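Local coordinates for putative fructose-bisphosphate aldolase (Coccidioides immitis, PDB 3PM6), which is a putative class II fructose-bisphosphate aldolase, a TIM-barrel protein modelled with a zinc ion held by three histidines, at residues F232-I241 against K288-T296. Numbering follows the deposited sequence.
Sequences FTKEIFEKCI and KIMDMIDST
Phe-237 and Ile-293 make the tight half of this contact. Methyl CG2 of Ile-293 sits over one face of the Phe-237 ring, 3.9 Å from its centroid and only 18° off the normal, a CH-pi contact; Phe-232 CB lies against the opposite face, toward the rim. Met-292 comes in at the ring edge, SD 3.8 Å from Phe-237 CE2, as a Met-aromatic pair. One turn on, Ile-241 CD1 packs 4.1 Å from Ile-293 CB. Both Phe-237 and Ile-293 also rest on Val-248 of strand 245-250, the eighth strand of the TIM barrel. Helix 234-242, which links the seventh and eighth strands, meets the end of helix 271-292 here. That end is a Schellman motif with Asp-294, at positive phi, in the C-prime position. On the more open side the contact turns polar. Lys-234, its chain bent at chi2 and again at chi4 (124°), brings NZ to Asp-294 OD1 at 2.8 Å, a salt bridge on the syn side but 31° out of the carboxylate plane, and hydrogen-bonds Met-292 O at 3.0 Å from above the carbonyl plane. The same ammonium pairs with Glu-238 OE2, 2.9 Å away. Glu-238 OE2 and Asp-294 OD2 approach to 2.7 Å, the two carboxylates nearly coplanar, so close that one of the acids probably carries a proton.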
ATOM      1  N   PHE A 232      -5.708  26.303  -4.709  1.00 18.23           N
ATOM      2  CA  PHE A 232      -4.911  27.509  -4.436  1.00 17.93           C
ATOM      3  C   PHE A 232      -3.807  27.720  -5.503  1.00 18.69           C
ATOM      4  O   PHE A 232      -3.342  26.779  -6.184  1.00 17.74           O
ATOM      5  CB  PHE A 232      -4.310  27.503  -3.005  1.00 17.28           C
ATOM      6  CG  PHE A 232      -5.321  27.741  -1.894  1.00 16.18           C
ATOM      7  CD1 PHE A 232      -6.684  27.805  -2.154  1.00 15.38           C
ATOM      8  CD2 PHE A 232      -4.900  27.886  -0.576  1.00 16.65           C
ATOM      9  CE1 PHE A 232      -7.620  28.052  -1.128  1.00 15.75           C
ATOM     10  CE2 PHE A 232      -5.832  28.094   0.479  1.00 16.66           C
ATOM     11  CZ  PHE A 232      -7.194  28.160   0.200  1.00 15.98           C
ATOM     12  N   THR A 233      -3.401  28.973  -5.642  1.00 19.68           N
ATOM     13  CA  THR A 233      -2.421  29.382  -6.651  1.00 20.73           C
ATOM     14  C   THR A 233      -1.146  29.683  -5.865  1.00 20.55           C
ATOM     15  O   THR A 233      -1.179  29.752  -4.649  1.00 21.41           O
ATOM     16  CB  THR A 233      -2.889  30.679  -7.402  1.00 21.09           C
ATOM     17  OG1 THR A 233      -3.080  31.717  -6.444  1.00 21.38           O
ATOM     18  CG2 THR A 233      -4.193  30.477  -8.160  1.00 19.14           C
ATOM     19  N   LYS A 234      -0.032  29.864  -6.551  1.00 20.94           N
ATOM     20  CA  LYS A 234       1.199  30.229  -5.896  1.00 21.40           C
ATOM     21  C   LYS A 234       1.039  31.515  -5.083  1.00 20.74           C
ATOM     22  O   LYS A 234       1.553  31.634  -3.964  1.00 20.63           O
ATOM     23  CB  LYS A 234       2.321  30.446  -6.936  1.00 22.81           C
ATOM     24  CG  LYS A 234       3.530  31.246  -6.325  1.00 25.35           C
ATOM     25  CD  LYS A 234       4.859  30.641  -6.752  1.00 30.88           C
ATOM     26  CE  LYS A 234       5.993  31.029  -5.819  1.00 30.18           C
ATOM     27  NZ  LYS A 234       6.643  29.774  -5.314  1.00 29.57           N
ATOM     28  N   GLU A 235       0.379  32.502  -5.667  1.00 19.65           N
ATOM     29  CA  GLU A 235       0.278  33.815  -5.023  1.00 20.16           C
ATOM     30  C   GLU A 235      -0.517  33.703  -3.705  1.00 19.15           C
ATOM     31  O   GLU A 235      -0.153  34.317  -2.699  1.00 19.61           O
ATOM     32  CB  GLU A 235      -0.333  34.838  -5.998  1.00 20.10           C
ATOM     33  CG  GLU A 235       0.625  35.228  -7.179  1.00 21.38           C
ATOM     34  CD  GLU A 235       0.535  34.332  -8.422  1.00 21.85           C
ATOM     35  OE1 GLU A 235       0.023  33.192  -8.350  1.00 19.89           O
ATOM     36  OE2 GLU A 235       0.988  34.785  -9.506  1.00 25.01           O
ATOM     37  N   ILE A 236      -1.570  32.884  -3.707  1.00 18.23           N
ATOM     38  CA  ILE A 236      -2.319  32.585  -2.464  1.00 18.28           C
ATOM     39  C   ILE A 236      -1.445  31.861  -1.417  1.00 17.76           C
ATOM     40  O   ILE A 236      -1.435  32.226  -0.239  1.00 18.02           O
ATOM     41  CB  ILE A 236      -3.587  31.765  -2.735  1.00 17.47           C
ATOM     42  CG1 ILE A 236      -4.583  32.616  -3.507  1.00 19.21           C
ATOM     43  CG2 ILE A 236      -4.189  31.225  -1.396  1.00 17.03           C
ATOM     44  CD1 ILE A 236      -5.799  31.803  -4.060  1.00 20.75           C
ATOM     45  N   PHE A 237      -0.701  30.857  -1.868  1.00 17.59           N
ATOM     46  CA  PHE A 237       0.241  30.172  -1.008  1.00 18.05           C
ATOM     47  C   PHE A 237       1.241  31.141  -0.397  1.00 18.44           C
ATOM     48  O   PHE A 237       1.438  31.121   0.827  1.00 18.58           O
ATOM     49  CB  PHE A 237       0.951  29.031  -1.747  1.00 17.71           C
ATOM     50  CG  PHE A 237       0.067  27.807  -2.038  1.00 18.58           C
ATOM     51  CD1 PHE A 237      -0.590  27.101  -0.988  1.00 16.80           C
ATOM     52  CD2 PHE A 237      -0.038  27.312  -3.345  1.00 16.08           C
ATOM     53  CE1 PHE A 237      -1.374  25.941  -1.254  1.00 14.38           C
ATOM     54  CE2 PHE A 237      -0.832  26.154  -3.630  1.00 16.67           C
ATOM     55  CZ  PHE A 237      -1.505  25.471  -2.566  1.00 16.55           C
ATOM     56  N   GLU A 238       1.832  32.007  -1.223  1.00 19.58           N
ATOM     57  CA  GLU A 238       2.806  32.984  -0.736  1.00 21.52           C
ATOM     58  C   GLU A 238       2.190  33.854   0.373  1.00 21.39           C
ATOM     59  O   GLU A 238       2.800  34.045   1.408  1.00 22.32           O
ATOM     60  CB  GLU A 238       3.397  33.863  -1.872  1.00 22.76           C
ATOM     61  CG  GLU A 238       4.325  33.150  -2.913  1.00 26.08           C
ATOM     62  CD  GLU A 238       5.417  32.256  -2.270  1.00 34.10           C
ATOM     63  OE1 GLU A 238       5.829  32.524  -1.109  1.00 34.58           O
ATOM     64  OE2 GLU A 238       5.868  31.269  -2.923  1.00 36.32           O
ATOM     65  N   LYS A 239       0.970  34.338   0.167  1.00 21.33           N
ATOM     66  CA  LYS A 239       0.277  35.156   1.161  1.00 21.32           C
ATOM     67  C   LYS A 239       0.119  34.412   2.496  1.00 21.00           C
ATOM     68  O   LYS A 239       0.364  34.986   3.539  1.00 20.84           O
ATOM     69  CB  LYS A 239      -1.082  35.622   0.617  1.00 20.81           C
ATOM     70  CG  LYS A 239      -0.975  36.746  -0.418  1.00 20.69           C
ATOM     71  CD  LYS A 239      -2.306  37.111  -1.061  1.00 21.31           C
ATOM     72  CE  LYS A 239      -2.043  38.213  -2.097  1.00 26.45           C
ATOM     73  NZ  LYS A 239      -2.939  38.204  -3.290  1.00 27.40           N
ATOM     74  N   CYS A 240      -0.255  33.132   2.438  1.00 20.52           N
ATOM     75  CA  CYS A 240      -0.447  32.304   3.638  1.00 20.23           C
ATOM     76  C   CYS A 240       0.849  32.016   4.371  1.00 20.82           C
ATOM     77  O   CYS A 240       0.908  32.166   5.579  1.00 20.45           O
ATOM     78  CB  CYS A 240      -1.151  30.984   3.299  1.00 19.39           C
ATOM     79  SG  CYS A 240      -2.828  31.189   2.666  1.00 17.15           S
ATOM     80  N   ILE A 241       1.880  31.607   3.636  1.00 21.44           N
ATOM     81  CA  ILE A 241       3.198  31.319   4.206  1.00 22.39           C
ATOM     82  C   ILE A 241       3.852  32.549   4.882  1.00 24.05           C
ATOM     83  O   ILE A 241       4.491  32.420   5.940  1.00 24.40           O
ATOM     84  CB  ILE A 241       4.135  30.766   3.117  1.00 22.83           C
ATOM     85  CG1 ILE A 241       3.578  29.415   2.594  1.00 22.29           C
ATOM     86  CG2 ILE A 241       5.564  30.686   3.632  1.00 21.77           C
ATOM     87  CD1 ILE A 241       4.153  28.958   1.259  1.00 22.55           C
ATOM     88  N   LYS A 288       4.392  20.064  -8.465  1.00 18.77           N
ATOM     89  CA  LYS A 288       3.930  21.452  -8.668  1.00 19.31           C
ATOM     90  C   LYS A 288       3.629  22.136  -7.340  1.00 18.92           C
ATOM     91  O   LYS A 288       3.969  23.318  -7.158  1.00 19.50           O
ATOM     92  CB  LYS A 288       2.714  21.566  -9.617  1.00 18.68           C
ATOM     93  N   ILE A 289       3.018  21.403  -6.413  1.00 19.01           N
ATOM     94  CA  ILE A 289       2.760  21.936  -5.074  1.00 18.69           C
ATOM     95  C   ILE A 289       4.093  22.328  -4.456  1.00 18.79           C
ATOM     96  O   ILE A 289       4.240  23.443  -3.952  1.00 20.38           O
ATOM     97  CB  ILE A 289       2.043  20.895  -4.117  1.00 19.16           C
ATOM     98  CG1 ILE A 289       0.619  20.539  -4.625  1.00 19.97           C
ATOM     99  CG2 ILE A 289       2.099  21.382  -2.642  1.00 15.50           C
ATOM    100  CD1 ILE A 289      -0.352  21.732  -4.662  1.00 20.08           C
ATOM    101  N   MET A 290       5.069  21.426  -4.515  1.00 18.78           N
ATOM    102  CA  MET A 290       6.379  21.679  -3.896  1.00 19.23           C
ATOM    103  C   MET A 290       7.025  22.989  -4.385  1.00 19.79           C
ATOM    104  O   MET A 290       7.547  23.796  -3.596  1.00 18.77           O
ATOM    105  CB  MET A 290       7.304  20.472  -4.149  1.00 19.36           C
ATOM    106  CG  MET A 290       6.947  19.234  -3.304  1.00 18.43           C
ATOM    107  SD  MET A 290       7.752  17.692  -3.795  1.00 16.96           S
ATOM    108  CE  MET A 290       7.352  16.661  -2.321  1.00 19.24           C
ATOM    109  N   ASP A 291       6.973  23.206  -5.697  1.00 21.36           N
ATOM    110  CA  ASP A 291       7.461  24.458  -6.289  1.00 22.64           C
ATOM    111  C   ASP A 291       6.660  25.666  -5.771  1.00 23.15           C
ATOM    112  O   ASP A 291       7.234  26.653  -5.316  1.00 23.68           O
ATOM    113  CB  ASP A 291       7.386  24.371  -7.819  1.00 22.62           C
ATOM    114  CG  ASP A 291       8.465  23.472  -8.400  1.00 22.62           C
ATOM    115  OD1 ASP A 291       9.488  23.265  -7.711  1.00 23.93           O
ATOM    116  OD2 ASP A 291       8.317  22.992  -9.545  1.00 20.44           O
ATOM    117  N   MET A 292       5.336  25.546  -5.788  1.00 23.42           N
ATOM    118  CA  MET A 292       4.444  26.633  -5.384  1.00 23.90           C
ATOM    119  C   MET A 292       4.714  27.027  -3.939  1.00 23.44           C
ATOM    120  O   MET A 292       4.724  28.207  -3.602  1.00 23.35           O
ATOM    121  CB  MET A 292       2.971  26.232  -5.525  1.00 22.76           C
ATOM    122  CG  MET A 292       2.482  26.063  -6.968  1.00 27.34           C
ATOM    123  SD  MET A 292       0.671  26.163  -7.086  1.00 31.50           S
ATOM    124  CE  MET A 292       0.558  26.257  -8.854  1.00 36.95           C
ATOM    125  N   ILE A 293       4.957  26.046  -3.083  1.00 22.88           N
ATOM    126  CA  ILE A 293       5.116  26.389  -1.668  1.00 22.91           C
ATOM    127  C   ILE A 293       6.587  26.504  -1.238  1.00 22.98           C
ATOM    128  O   ILE A 293       6.891  26.566  -0.043  1.00 22.73           O
ATOM    129  CB  ILE A 293       4.297  25.445  -0.756  1.00 22.23           C
ATOM    130  CG1 ILE A 293       4.927  24.054  -0.681  1.00 22.45           C
ATOM    131  CG2 ILE A 293       2.807  25.424  -1.207  1.00 20.40           C
ATOM    132  CD1 ILE A 293       4.067  23.043   0.136  1.00 24.52           C
ATOM    133  N   ASP A 294       7.486  26.505  -2.229  1.00 23.27           N
ATOM    134  CA  ASP A 294       8.935  26.715  -2.023  1.00 23.70           C
ATOM    135  C   ASP A 294       9.613  25.660  -1.164  1.00 22.80           C
ATOM    136  O   ASP A 294      10.564  25.967  -0.485  1.00 23.38           O
ATOM    137  CB  ASP A 294       9.227  28.116  -1.433  1.00 24.37           C
ATOM    138  CG  ASP A 294       8.589  29.229  -2.228  1.00 26.95           C
ATOM    139  OD1 ASP A 294       8.660  29.213  -3.487  1.00 26.42           O
ATOM    140  OD2 ASP A 294       7.970  30.110  -1.588  1.00 31.43           O
ATOM    141  N   SER A 295       9.117  24.425  -1.179  1.00 22.06           N
ATOM    142  CA  SER A 295       9.777  23.361  -0.448  1.00 21.45           C
ATOM    143  C   SER A 295      10.822  22.694  -1.356  1.00 21.97           C
ATOM    144  O   SER A 295      11.703  21.970  -0.896  1.00 20.94           O
ATOM    145  CB  SER A 295       8.758  22.353   0.075  1.00 20.27           C
ATOM    146  OG  SER A 295       8.197  21.594  -0.982  1.00 20.66           O
ATOM    147  N   THR A 296      10.710  22.953  -2.656  1.00 22.49           N
ATOM    148  CA  THR A 296      11.636  22.368  -3.629  1.00 23.49           C
ATOM    149  C   THR A 296      13.071  22.728  -3.214  1.00 25.07           C
ATOM    150  O   THR A 296      13.358  23.890  -2.894  1.00 25.66           O
ATOM    151  CB  THR A 296      11.293  22.865  -5.047  1.00 23.32           C
ATOM    152  OG1 THR A 296      10.050  22.260  -5.459  1.00 20.48           O
ATOM    153  CG2 THR A 296      12.432  22.560  -6.066  1.00 23.36           C
TER